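Local coordinates for DUF3298 domain-containing protein (Pseudomonas aeruginosa, PDB 4E72) that is of unknown function but belongs to the DUF3298 family and is probably exported as a lipoprotein, at residues Asp135-Gly140 against Asn214-Pro219; Arg50-Met55 against Ile101-Tyr106; Val91-Asp96 against Ala181-Ala186; Pro116-Ile121 against Thr188-Ala193. One frame throughout, in Å; residues are numbered along the deposited sequence.

The contacts run from mid-fold outward. Contact 2 and contact 4 share the six-stranded sheet from opposite faces: in contact 2, the inner, partly buried one, helix 44-54 packs apolar side chains, while in contact 4, a surface contact although near the chain's centre, the small three-stranded sheet meets it through a ring, lysine methylenes and spaced charges. Contact 3 joins strand 84-95 to the loop between strands 179-181 and 187-190 by side-chain hydrogen bonds, and its Arg92 salt-bridges Glu102 of contact 2. Contact 1, farthest out, relies on two backbone bonds and a lysine-to-carbonyl bond between the end of helix 133-136 with its following turn and the loop after strand 205-208; its Met136 touches Leu182 of contact 3.

Contact 1. Residues Asp135-Gly140 against Asn214-Pro219; sequences DMLVPG and NGIVKP
Leu137 and Val217 face each other as a single antiparallel bridge, a non-hydrogen-bonded pair with their CA atoms 4.4 Å apart. The two backbone bonds that frame it come from the flanking residues. Val138 N gives its hydrogen to Ile216 O at 2.8 Å, nearly straight at 175°, and Lys218 N reaches Met136 O at 2.9 Å. Leu137 CA also sits against Ile216 O and Val217 CA against Met136 O, so each carbonyl oxygen takes one N-H bond and a weaker CA-H contact.

The charged contribution is Lys218. Its first torsion (chi1 -79°) sets CG beside the backbone N, and from there the chain runs out extended along the other segment, past Leu137 O, until Lys218 NZ donates to Asp135 O at 2.7 Å. The amine stands above that carbonyl plane, 47° out of it, where no lone pair is aimed. The carboxylate of Asp135 is not the partner here; its OD2 takes the backbone N-H of Ser132.

Apolar packing adds to this. Leu137 CD2 lies 3.9 Å from Val217 CG2 and 4.0 Å from Ile216 CG2, so one methyl serves two neighbours. Val138 instead rests on carbonyl oxygens, its CB 3.5 Å from Ile216 O and 3.7 Å from Gly215 O.

This bridge pins the turn after helix 133-136 to the loop that follows strand 205-208. Leu137 and Ile216 both continue into Phe145 of helix 142-159, Met136 leans on Leu182, and Val217 rests against Phe222 near the C-terminal end of the chain.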
loop_
_atom_site.group_PDB
_atom_site.type_symbol
_atom_site.label_atom_id
_atom_site.label_comp_id
_atom_site.label_asym_id
_atom_site.label_seq_id
_atom_site.Cartn_x
_atom_site.Cartn_y
_atom_site.Cartn_z
ATOM N N ASP A 135 -16.596 -3.252 -0.041
ATOM C CA ASP A 135 -16.934 -3.852 1.258
ATOM C C ASP A 135 -16.938 -2.825 2.406
ATOM O O ASP A 135 -17.556 -3.092 3.420
ATOM C CB ASP A 135 -15.941 -4.970 1.614
ATOM C CG ASP A 135 -15.891 -6.126 0.638
ATOM O OD1 ASP A 135 -16.972 -6.526 0.133
ATOM O OD2 ASP A 135 -14.769 -6.654 0.394
HETATM N N MSE A 136 -16.272 -1.673 2.263
HETATM C CA MSE A 136 -16.236 -0.680 3.344
HETATM C C MSE A 136 -17.386 0.324 3.287
HETATM O O MSE A 136 -17.618 1.037 4.269
HETATM C CB MSE A 136 -14.921 0.108 3.335
HETATM C CG MSE A 136 -13.659 -0.733 3.488
HETATM SE SE MSE A 136 -12.154 0.421 3.010
HETATM C CE MSE A 136 -10.782 -0.927 2.616
ATOM N N LEU A 137 -18.086 0.404 2.149
ATOM C CA LEU A 137 -19.088 1.442 1.948
ATOM C C LEU A 137 -20.518 1.005 2.044
ATOM O O LEU A 137 -20.853 -0.156 1.815
ATOM C CB LEU A 137 -18.886 2.121 0.570
ATOM C CG LEU A 137 -17.528 2.806 0.332
ATOM C CD1 LEU A 137 -17.420 3.274 -1.058
ATOM C CD2 LEU A 137 -17.284 3.966 1.294
ATOM N N VAL A 138 -21.369 1.976 2.404
ATOM C CA VAL A 138 -22.822 1.860 2.406
ATOM C C VAL A 138 -23.210 1.712 0.907
ATOM O O VAL A 138 -22.651 2.430 0.065
ATOM C CB VAL A 138 -23.491 3.074 3.122
ATOM C CG1 VAL A 138 -24.987 3.145 2.838
ATOM C CG2 VAL A 138 -23.230 3.043 4.634
ATOM N N PRO A 139 -24.042 0.703 0.547
ATOM C CA PRO A 139 -24.392 0.502 -0.883
ATOM C C PRO A 139 -24.886 1.777 -1.577
ATOM O O PRO A 139 -25.765 2.478 -1.059
ATOM C CB PRO A 139 -25.502 -0.547 -0.841
ATOM C CG PRO A 139 -25.346 -1.233 0.463
ATOM C CD PRO A 139 -24.728 -0.266 1.425
ATOM N N GLY A 140 -24.291 2.053 -2.738
ATOM C CA GLY A 140 -24.558 3.224 -3.566
ATOM C C GLY A 140 -23.788 4.484 -3.189
ATOM O O GLY A 140 -23.992 5.520 -3.820
ATOM N N ASN A 214 -20.218 9.731 7.626
ATOM C CA ASN A 214 -21.461 9.267 8.232
ATOM C C ASN A 214 -22.439 8.944 7.128
ATOM O O ASN A 214 -22.785 9.835 6.348
ATOM C CB ASN A 214 -22.051 10.332 9.172
ATOM C CG ASN A 214 -21.295 10.546 10.460
ATOM O OD1 ASN A 214 -20.880 9.607 11.146
ATOM N ND2 ASN A 214 -21.183 11.794 10.862
ATOM N N GLY A 215 -22.823 7.677 7.019
ATOM C CA GLY A 215 -23.742 7.244 5.970
ATOM C C GLY A 215 -23.036 6.944 4.663
ATOM O O GLY A 215 -23.693 6.690 3.651
ATOM N N ILE A 216 -21.678 6.992 4.673
ATOM C CA ILE A 216 -20.839 6.710 3.519
ATOM C C ILE A 216 -20.086 5.407 3.806
ATOM O O ILE A 216 -20.241 4.437 3.068
ATOM C CB ILE A 216 -19.884 7.871 3.100
ATOM C CG1 ILE A 216 -20.581 9.257 2.908
ATOM C CG2 ILE A 216 -19.094 7.497 1.866
ATOM C CD1 ILE A 216 -21.889 9.307 2.215
ATOM N N VAL A 217 -19.259 5.398 4.857
ATOM C CA VAL A 217 -18.530 4.209 5.300
ATOM C C VAL A 217 -19.477 3.457 6.282
ATOM O O VAL A 217 -20.200 4.104 7.026
ATOM C CB VAL A 217 -17.158 4.604 5.934
ATOM C CG1 VAL A 217 -16.517 3.426 6.658
ATOM C CG2 VAL A 217 -16.194 5.170 4.878
ATOM N N LYS A 218 -19.528 2.117 6.225
ATOM C CA LYS A 218 -20.334 1.278 7.116
ATOM C C LYS A 218 -20.035 1.630 8.591
ATOM O O LYS A 218 -18.868 1.754 8.943
ATOM C CB LYS A 218 -20.036 -0.198 6.840
ATOM C CG LYS A 218 -20.757 -0.730 5.608
ATOM C CD LYS A 218 -20.221 -2.073 5.211
ATOM C CE LYS A 218 -21.048 -2.687 4.110
ATOM N NZ LYS A 218 -20.247 -3.632 3.292
ATOM N N PRO A 219 -21.063 1.874 9.451
ATOM C CA PRO A 219 -20.784 2.294 10.844
ATOM C C PRO A 219 -19.916 1.327 11.676
ATOM O O PRO A 219 -19.164 1.783 12.535
ATOM C CB PRO A 219 -22.176 2.425 11.458
ATOM C CG PRO A 219 -23.093 2.614 10.306
ATOM C CD PRO A 219 -22.511 1.825 9.177
#

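Contact 2. Residues Arg50-Met55 against Ile101-Tyr106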
loop_
_atom_site.group_PDB
_atom_site.type_symbol
_atom_site.label_atom_id
_atom_site.label_comp_id
_atom_site.label_asym_id
_atom_site.label_seq_id
_atom_site.Cartn_x
_atom_site.Cartn_y
_atom_site.Cartn_z
ATOM N N ARG A 50 0.775 -12.969 -1.985
ATOM C CA ARG A 50 0.143 -12.669 -3.274
ATOM C C ARG A 50 0.118 -11.154 -3.536
ATOM O O ARG A 50 0.437 -10.732 -4.652
ATOM C CB ARG A 50 -1.287 -13.254 -3.340
ATOM C CG ARG A 50 -2.161 -12.673 -4.461
ATOM C CD ARG A 50 -2.007 -13.403 -5.782
ATOM N NE ARG A 50 -3.154 -14.275 -6.036
ATOM C CZ ARG A 50 -4.209 -13.934 -6.770
ATOM N NH1 ARG A 50 -4.268 -12.739 -7.349
ATOM N NH2 ARG A 50 -5.211 -14.787 -6.937
ATOM N N ALA A 51 -0.233 -10.344 -2.511
ATOM C CA ALA A 51 -0.304 -8.885 -2.637
ATOM C C ALA A 51 1.076 -8.304 -2.982
ATOM O O ALA A 51 1.149 -7.352 -3.762
ATOM C CB ALA A 51 -0.857 -8.254 -1.362
ATOM N N LEU A 52 2.169 -8.901 -2.452
ATOM C CA LEU A 52 3.520 -8.449 -2.805
ATOM C C LEU A 52 3.895 -8.888 -4.210
ATOM O O LEU A 52 4.489 -8.109 -4.942
ATOM C CB LEU A 52 4.559 -8.965 -1.826
ATOM C CG LEU A 52 4.605 -8.269 -0.494
ATOM C CD1 LEU A 52 5.436 -9.078 0.491
ATOM C CD2 LEU A 52 5.100 -6.835 -0.643
ATOM N N LEU A 53 3.480 -10.104 -4.612
ATOM C CA LEU A 53 3.756 -10.626 -5.955
ATOM C C LEU A 53 3.068 -9.792 -7.036
ATOM O O LEU A 53 3.633 -9.646 -8.122
ATOM C CB LEU A 53 3.352 -12.098 -6.080
ATOM C CG LEU A 53 4.292 -13.100 -5.419
ATOM C CD1 LEU A 53 3.645 -14.478 -5.346
ATOM C CD2 LEU A 53 5.651 -13.155 -6.133
ATOM N N GLU A 54 1.877 -9.221 -6.727
ATOM C CA GLU A 54 1.099 -8.341 -7.628
ATOM C C GLU A 54 1.860 -7.055 -7.941
ATOM O O GLU A 54 1.728 -6.511 -9.035
ATOM C CB GLU A 54 -0.263 -7.977 -6.995
ATOM C CG GLU A 54 -1.302 -9.100 -7.002
ATOM C CD GLU A 54 -1.890 -9.548 -8.332
ATOM O OE1 GLU A 54 -1.790 -8.802 -9.336
ATOM O OE2 GLU A 54 -2.454 -10.665 -8.364
HETATM N N MSE A 55 2.667 -6.578 -6.989
HETATM C CA MSE A 55 3.480 -5.367 -7.144
HETATM C C MSE A 55 4.702 -5.588 -8.043
HETATM O O MSE A 55 5.415 -4.631 -8.338
HETATM C CB MSE A 55 3.944 -4.866 -5.781
HETATM C CG MSE A 55 2.817 -4.679 -4.792
HETATM SE SE MSE A 55 3.557 -4.012 -3.156
HETATM C CE MSE A 55 3.531 -2.139 -3.616
ATOM N N ILE A 101 -2.185 -3.591 6.794
ATOM C CA ILE A 101 -0.868 -3.940 6.272
ATOM C C ILE A 101 -0.519 -2.967 5.168
ATOM O O ILE A 101 -1.312 -2.788 4.242
ATOM C CB ILE A 101 -0.806 -5.422 5.785
ATOM C CG1 ILE A 101 -1.037 -6.393 6.982
ATOM C CG2 ILE A 101 0.551 -5.721 5.105
ATOM C CD1 ILE A 101 -1.452 -7.770 6.607
ATOM N N GLU A 102 0.654 -2.321 5.289
ATOM C CA GLU A 102 1.181 -1.413 4.266
ATOM C C GLU A 102 2.241 -2.142 3.444
ATOM O O GLU A 102 3.140 -2.790 4.009
ATOM C CB GLU A 102 1.743 -0.118 4.865
ATOM C CG GLU A 102 1.782 0.983 3.814
ATOM C CD GLU A 102 2.268 2.369 4.198
ATOM O OE1 GLU A 102 2.033 2.811 5.348
ATOM O OE2 GLU A 102 2.828 3.044 3.305
ATOM N N LEU A 103 2.125 -2.028 2.105
ATOM C CA LEU A 103 3.001 -2.669 1.126
ATOM C C LEU A 103 3.866 -1.664 0.387
ATOM O O LEU A 103 3.369 -0.621 -0.026
ATOM C CB LEU A 103 2.154 -3.445 0.100
ATOM C CG LEU A 103 1.031 -4.329 0.669
ATOM C CD1 LEU A 103 -0.050 -4.513 -0.342
ATOM C CD2 LEU A 103 1.567 -5.677 1.156
ATOM N N SER A 104 5.165 -1.987 0.221
ATOM C CA SER A 104 6.169 -1.169 -0.477
ATOM C C SER A 104 6.939 -2.012 -1.438
ATOM O O SER A 104 7.306 -3.148 -1.126
ATOM C CB SER A 104 7.174 -0.545 0.496
ATOM O OG SER A 104 6.548 0.168 1.542
ATOM N N SER A 105 7.259 -1.423 -2.570
ATOM C CA SER A 105 8.091 -2.036 -3.586
ATOM C C SER A 105 8.992 -0.974 -4.187
ATOM O O SER A 105 8.636 0.214 -4.213
ATOM C CB SER A 105 7.244 -2.715 -4.661
ATOM O OG SER A 105 6.446 -1.779 -5.362
ATOM N N TYR A 106 10.153 -1.411 -4.665
ATOM C CA TYR A 106 11.109 -0.591 -5.373
ATOM C C TYR A 106 11.801 -1.455 -6.436
ATOM O O TYR A 106 12.501 -2.409 -6.107
ATOM C CB TYR A 106 12.111 0.092 -4.427
ATOM C CG TYR A 106 13.088 0.960 -5.184
ATOM C CD1 TYR A 106 12.739 2.241 -5.599
ATOM C CD2 TYR A 106 14.341 0.476 -5.552
ATOM C CE1 TYR A 106 13.624 3.029 -6.336
ATOM C CE2 TYR A 106 15.221 1.244 -6.311
ATOM C CZ TYR A 106 14.862 2.523 -6.691
ATOM O OH TYR A 106 15.755 3.280 -7.404
#
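Ala51, Leu52 and Met55 lay helix 44-54 on the face of strand 98-108 that carries Leu103 and Ser105, a helix packed on one face of the mixed six-stranded sheet. Helix and strand run roughly the same way, their segment axes 34° apart and 9.0 Å at closest approach.

Ala51 comes first. Its CB points at the strand and meets Leu103 CD1 at 4.0 Å; the same alanine also touches Ile121 on the neighbouring strand 115-124. Leu52 starts out to the side, but its CD2 swings in to Leu103 CD2, 4.1 Å away, the two leucines crossing at a slant. Leu52 also touches Leu87 and Ala89 of strand 84-95 and Leu68 of helix 68-78, which carries the buried layer onward. Leu103 therefore spreads its two terminal methyls over consecutive helix residues, one apiece.

On the side turned from the strand, Glu54 reaches back one helical turn to close a salt bridge with Arg50, Glu54 OE2 lying 2.9 Å from Arg50 NH1.

Met55, modelled as selenomethionine, does most of the covering. With CG beside its backbone N (chi1 -53°) and an extended chi2, it brings SE against the root of Leu103, and the bend at chi3 (86°) turns CE toward Ser105. Met55 SE is 3.6 Å from Leu103 CB. Met55 CE also packs on the backbone of Gly117 and Arg118 in the next strand, and ends 3.4 Å from Ser105 OG.

Contact 3. Residues Val91-Asp96 against Ala181-Ala186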
loop_
_atom_site.group_PDB
_atom_site.type_symbol
_atom_site.label_atom_id
_atom_site.label_comp_id
_atom_site.label_asym_id
_atom_site.label_seq_id
_atom_site.Cartn_x
_atom_site.Cartn_y
_atom_site.Cartn_z
ATOM N N VAL A 91 2.978 -4.185 9.212
ATOM C CA VAL A 91 1.735 -3.821 9.872
ATOM C C VAL A 91 1.770 -2.310 10.131
ATOM O O VAL A 91 2.642 -1.826 10.835
ATOM C CB VAL A 91 1.448 -4.629 11.162
ATOM C CG1 VAL A 91 0.211 -4.087 11.878
ATOM C CG2 VAL A 91 1.272 -6.119 10.853
ATOM N N ARG A 92 0.864 -1.571 9.490
ATOM C CA ARG A 92 0.763 -0.141 9.712
ATOM C C ARG A 92 -0.006 0.079 11.020
ATOM O O ARG A 92 0.412 0.895 11.834
ATOM C CB ARG A 92 0.092 0.574 8.508
ATOM C CG ARG A 92 -0.040 2.081 8.764
ATOM C CD ARG A 92 -0.200 2.900 7.517
ATOM N NE ARG A 92 -0.537 4.273 7.867
ATOM C CZ ARG A 92 -0.345 5.330 7.092
ATOM N NH1 ARG A 92 0.221 5.194 5.898
ATOM N NH2 ARG A 92 -0.717 6.536 7.505
ATOM N N GLU A 93 -1.141 -0.638 11.217
ATOM C CA GLU A 93 -1.961 -0.508 12.430
ATOM C C GLU A 93 -2.772 -1.747 12.726
ATOM O O GLU A 93 -3.107 -2.515 11.823
ATOM C CB GLU A 93 -2.942 0.670 12.309
ATOM C CG GLU A 93 -2.387 2.012 12.758
ATOM C CD GLU A 93 -3.007 3.205 12.059
ATOM O OE1 GLU A 93 -4.221 3.435 12.255
ATOM O OE2 GLU A 93 -2.279 3.914 11.325
ATOM N N GLN A 94 -3.123 -1.911 14.005
ATOM C CA GLN A 94 -4.028 -2.945 14.504
ATOM C C GLN A 94 -4.982 -2.277 15.453
ATOM O O GLN A 94 -4.528 -1.668 16.433
ATOM C CB GLN A 94 -3.280 -4.097 15.185
ATOM C CG GLN A 94 -2.583 -4.982 14.178
ATOM C CD GLN A 94 -2.210 -6.300 14.763
ATOM O OE1 GLN A 94 -3.061 -7.135 15.044
ATOM N NE2 GLN A 94 -0.923 -6.527 14.912
ATOM N N HIS A 95 -6.291 -2.319 15.132
ATOM C CA HIS A 95 -7.348 -1.734 15.965
ATOM C C HIS A 95 -8.689 -2.335 15.611
ATOM O O HIS A 95 -8.968 -2.594 14.437
ATOM C CB HIS A 95 -7.417 -0.187 15.854
ATOM C CG HIS A 95 -7.874 0.323 14.518
ATOM N ND1 HIS A 95 -9.209 0.624 14.277
ATOM C CD2 HIS A 95 -7.160 0.549 13.384
ATOM C CE1 HIS A 95 -9.268 1.013 13.013
ATOM N NE2 HIS A 95 -8.058 0.988 12.432
ATOM N N ASP A 96 -9.503 -2.559 16.640
ATOM C CA ASP A 96 -10.901 -2.998 16.600
ATOM C C ASP A 96 -11.109 -4.274 15.758
ATOM O O ASP A 96 -12.134 -4.413 15.085
ATOM C CB ASP A 96 -11.768 -1.825 16.067
ATOM C CG ASP A 96 -11.698 -0.565 16.938
ATOM O OD1 ASP A 96 -12.039 -0.652 18.134
ATOM O OD2 ASP A 96 -11.278 0.502 16.419
ATOM N N ALA A 181 -6.953 3.040 3.287
ATOM C CA ALA A 181 -6.777 2.313 4.538
ATOM C C ALA A 181 -7.695 2.828 5.635
ATOM O O ALA A 181 -7.858 4.049 5.797
ATOM C CB ALA A 181 -5.349 2.384 4.991
ATOM N N LEU A 182 -8.293 1.877 6.405
ATOM C CA LEU A 182 -9.149 2.189 7.529
ATOM C C LEU A 182 -8.261 2.461 8.759
ATOM O O LEU A 182 -8.256 1.696 9.729
ATOM C CB LEU A 182 -10.183 1.069 7.786
ATOM C CG LEU A 182 -11.314 0.892 6.735
ATOM C CD1 LEU A 182 -12.190 -0.304 7.087
ATOM C CD2 LEU A 182 -12.207 2.150 6.634
ATOM N N THR A 183 -7.481 3.561 8.702
ATOM C CA THR A 183 -6.600 3.958 9.797
ATOM C C THR A 183 -7.493 4.519 10.949
ATOM O O THR A 183 -8.688 4.803 10.757
ATOM C CB THR A 183 -5.482 4.878 9.290
ATOM O OG1 THR A 183 -6.023 5.786 8.342
ATOM C CG2 THR A 183 -4.361 4.098 8.615
ATOM N N PHE A 184 -6.952 4.536 12.155
ATOM C CA PHE A 184 -7.731 4.891 13.343
ATOM C C PHE A 184 -8.135 6.380 13.393
ATOM O O PHE A 184 -9.270 6.666 13.747
ATOM C CB PHE A 184 -6.978 4.495 14.621
ATOM C CG PHE A 184 -7.731 4.728 15.902
ATOM C CD1 PHE A 184 -8.562 3.746 16.429
ATOM C CD2 PHE A 184 -7.587 5.921 16.607
ATOM C CE1 PHE A 184 -9.283 3.973 17.609
ATOM C CE2 PHE A 184 -8.303 6.145 17.795
ATOM C CZ PHE A 184 -9.145 5.168 18.288
ATOM N N GLY A 185 -7.226 7.286 13.024
ATOM C CA GLY A 185 -7.467 8.723 13.135
ATOM C C GLY A 185 -8.383 9.334 12.108
ATOM O O GLY A 185 -9.112 10.279 12.413
ATOM N N ALA A 186 -8.340 8.796 10.885
ATOM C CA ALA A 186 -9.080 9.229 9.701
ATOM C C ALA A 186 -8.956 8.149 8.649
ATOM O O ALA A 186 -8.164 7.226 8.838
ATOM C CB ALA A 186 -8.490 10.538 9.173
#
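His95 and Phe184 meet edge to face: the phenylalanine ring turns its edge to the imidazole, planes 85° apart and centroids 5.6 Å. Phe184 CB adds a CH-pi contact over the centre of that same imidazole face, 4.2 Å from the centroid. CG of Phe184 lies anti to the backbone N (chi1 -176°), which carries the ring past the imidazole toward ND1.

Both nitrogens hold the imidazole in its own plane. His95 NE2 donates to Leu182 O at 2.8 Å, lying in the plane of that carbonyl, and on the other side His95 ND1 donates to Asp96 OD2 at 3.0 Å. The ring's rotation is thus fixed from two ends, and Asp96 OD2 is itself held by Gly224 N.

Glu93 runs in across Thr183 at about a right angle. Glu93 OE1 accepts the N-H of Phe184 (OE1 to N 2.9 Å), met nearly along the C-O axis, and Glu93 OE2 presses on Thr183 CG2 at 3.4 Å.

Arg92 and Glu93 both face Ile100 in a classic beta bulge on strand 84-95. Arg92 goes on to salt bridges with Glu205 and Glu102, while Leu182, centre of an inverse gamma turn, touches Leu98 of strand 98-108 and Val187 of strand 187-190, fixing the loop to the large sheet.

Contact 4. Residues Pro116-Ile121 against Thr188-Ala193; sequences PGRGFI and TLKYDA
Phe120 is the ring of this contact, and it presents its outer corner to strand 187-190. Phe120 CE2 is 3.4 Å from Lys190 CB, and Phe120 CZ reaches Thr188 CG2 at 4.1 Å; both side chains are crossed at about a right angle and approach the ring obliquely. Elsewhere the ring is packed by His179 and Ala181 of strand 179-181 and by Glu102 of its own sheet. The guanidinium of Arg118 is the second flat group. At its edge, in plane, Arg118 NH1 donates to Gly117 O at 3.0 Å, although the nitrogen stands well above the plane of that carbonyl. The bend at chi2 (-71°) turns the arginine back toward its own strand, where NH1 finds this oxygen.

What Arg118 offers to the other side is therefore its aliphatic part: Arg118 CG lies 4.2 Å from Lys190 CE. Farther along, Asp192 brings OD1 to within 3.8 Å of Arg118 N, too long for a bond, and Pro116 CG closes the row on Ala193 CB at 4.1 Å.

The strand segments run roughly antiparallel, 150° between directions and 8.7 Å between axes, face to face and joined mainly by side chains, without a hydrogen bond between them. Arg118 NE is 4.5 Å from Lys190 NZ, whose salt-bridge partner is Glu205, while Asp192 OD2 bonds His179. Adhesion here thus comes from ring, methylene and methyl contacts, and the nearby carboxylate of Glu205 probably offsets part of the like-charge cost.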
loop_
_atom_site.group_PDB
_atom_site.type_symbol
_atom_site.label_atom_id
_atom_site.label_comp_id
_atom_site.label_asym_id
_atom_site.label_seq_id
_atom_site.Cartn_x
_atom_site.Cartn_y
_atom_site.Cartn_z
ATOM N N PRO A 116 8.904 3.040 -7.722
ATOM C CA PRO A 116 8.275 2.695 -6.434
ATOM C C PRO A 116 6.797 2.275 -6.569
ATOM O O PRO A 116 6.082 2.713 -7.479
ATOM C CB PRO A 116 8.394 3.989 -5.632
ATOM C CG PRO A 116 8.332 5.083 -6.668
ATOM C CD PRO A 116 8.846 4.498 -7.978
ATOM N N GLY A 117 6.355 1.426 -5.643
ATOM C CA GLY A 117 4.970 0.995 -5.530
ATOM C C GLY A 117 4.531 1.012 -4.075
ATOM O O GLY A 117 5.345 0.808 -3.170
ATOM N N ARG A 118 3.243 1.263 -3.839
ATOM C CA ARG A 118 2.628 1.262 -2.492
ATOM C C ARG A 118 1.308 0.584 -2.597
ATOM O O ARG A 118 0.743 0.551 -3.676
ATOM C CB ARG A 118 2.459 2.676 -1.876
ATOM C CG ARG A 118 3.741 3.395 -1.513
ATOM C CD ARG A 118 4.479 2.817 -0.319
ATOM N NE ARG A 118 5.654 3.624 0.021
ATOM C CZ ARG A 118 6.825 3.595 -0.620
ATOM N NH1 ARG A 118 7.011 2.771 -1.651
ATOM N NH2 ARG A 118 7.814 4.396 -0.245
ATOM N N GLY A 119 0.833 0.037 -1.486
ATOM C CA GLY A 119 -0.452 -0.656 -1.406
ATOM C C GLY A 119 -0.904 -0.874 0.028
ATOM O O GLY A 119 -0.127 -0.718 0.985
ATOM N N PHE A 120 -2.176 -1.212 0.183
ATOM C CA PHE A 120 -2.732 -1.522 1.505
ATOM C C PHE A 120 -3.454 -2.855 1.473
ATOM O O PHE A 120 -3.972 -3.268 0.429
ATOM C CB PHE A 120 -3.721 -0.438 1.981
ATOM C CG PHE A 120 -3.145 0.904 2.346
ATOM C CD1 PHE A 120 -2.151 1.016 3.321
ATOM C CD2 PHE A 120 -3.671 2.071 1.807
ATOM C CE1 PHE A 120 -1.641 2.269 3.687
ATOM C CE2 PHE A 120 -3.175 3.325 2.186
ATOM C CZ PHE A 120 -2.152 3.415 3.112
ATOM N N ILE A 121 -3.495 -3.510 2.621
ATOM C CA ILE A 121 -4.339 -4.664 2.909
ATOM C C ILE A 121 -5.159 -4.248 4.141
ATOM O O ILE A 121 -4.583 -3.839 5.148
ATOM C CB ILE A 121 -3.592 -6.004 3.130
ATOM C CG1 ILE A 121 -2.671 -6.380 1.944
ATOM C CG2 ILE A 121 -4.601 -7.135 3.484
ATOM C CD1 ILE A 121 -1.689 -7.561 2.237
ATOM N N THR A 188 -7.290 6.919 5.451
ATOM C CA THR A 188 -6.098 7.318 4.667
ATOM C C THR A 188 -6.246 6.939 3.189
ATOM O O THR A 188 -6.536 5.782 2.879
ATOM C CB THR A 188 -4.815 6.702 5.265
ATOM O OG1 THR A 188 -4.691 7.145 6.611
ATOM C CG2 THR A 188 -3.535 7.077 4.485
ATOM N N LEU A 189 -6.037 7.921 2.287
ATOM C CA LEU A 189 -5.962 7.709 0.834
ATOM C C LEU A 189 -4.523 7.926 0.436
ATOM O O LEU A 189 -4.009 9.048 0.550
ATOM C CB LEU A 189 -6.878 8.611 -0.018
ATOM C CG LEU A 189 -8.367 8.720 0.278
ATOM C CD1 LEU A 189 -9.071 9.343 -0.904
ATOM C CD2 LEU A 189 -8.981 7.391 0.534
ATOM N N LYS A 190 -3.854 6.854 0.024
ATOM C CA LYS A 190 -2.447 6.908 -0.349
ATOM C C LYS A 190 -2.303 6.828 -1.878
ATOM O O LYS A 190 -2.881 5.949 -2.517
ATOM C CB LYS A 190 -1.679 5.778 0.362
ATOM C CG LYS A 190 -0.239 5.617 -0.083
ATOM C CD LYS A 190 0.700 6.403 0.751
ATOM C CE LYS A 190 1.691 5.511 1.442
ATOM N NZ LYS A 190 2.707 6.322 2.148
ATOM N N TYR A 191 -1.514 7.752 -2.443
ATOM C CA TYR A 191 -1.325 7.896 -3.878
ATOM C C TYR A 191 0.013 7.399 -4.352
ATOM O O TYR A 191 1.039 7.589 -3.697
ATOM C CB TYR A 191 -1.504 9.375 -4.299
ATOM C CG TYR A 191 -2.971 9.717 -4.327
ATOM C CD1 TYR A 191 -3.697 9.854 -3.143
ATOM C CD2 TYR A 191 -3.669 9.783 -5.531
ATOM C CE1 TYR A 191 -5.067 10.087 -3.157
ATOM C CE2 TYR A 191 -5.041 10.014 -5.555
ATOM C CZ TYR A 191 -5.743 10.134 -4.366
ATOM O OH TYR A 191 -7.113 10.302 -4.372
ATOM N N ASP A 192 -0.007 6.778 -5.527
ATOM C CA ASP A 192 1.210 6.359 -6.190
ATOM C C ASP A 192 1.972 7.613 -6.559
ATOM O O ASP A 192 1.364 8.673 -6.772
ATOM C CB ASP A 192 0.885 5.510 -7.431
ATOM C CG ASP A 192 0.532 4.066 -7.082
ATOM O OD1 ASP A 192 1.337 3.407 -6.358
ATOM O OD2 ASP A 192 -0.511 3.569 -7.580
ATOM N N ALA A 193 3.294 7.508 -6.611
ATOM C CA ALA A 193 4.146 8.616 -7.043
ATOM C C ALA A 193 3.726 9.028 -8.460
ATOM O O ALA A 193 3.300 8.171 -9.239
ATOM C CB ALA A 193 5.603 8.167 -7.034
#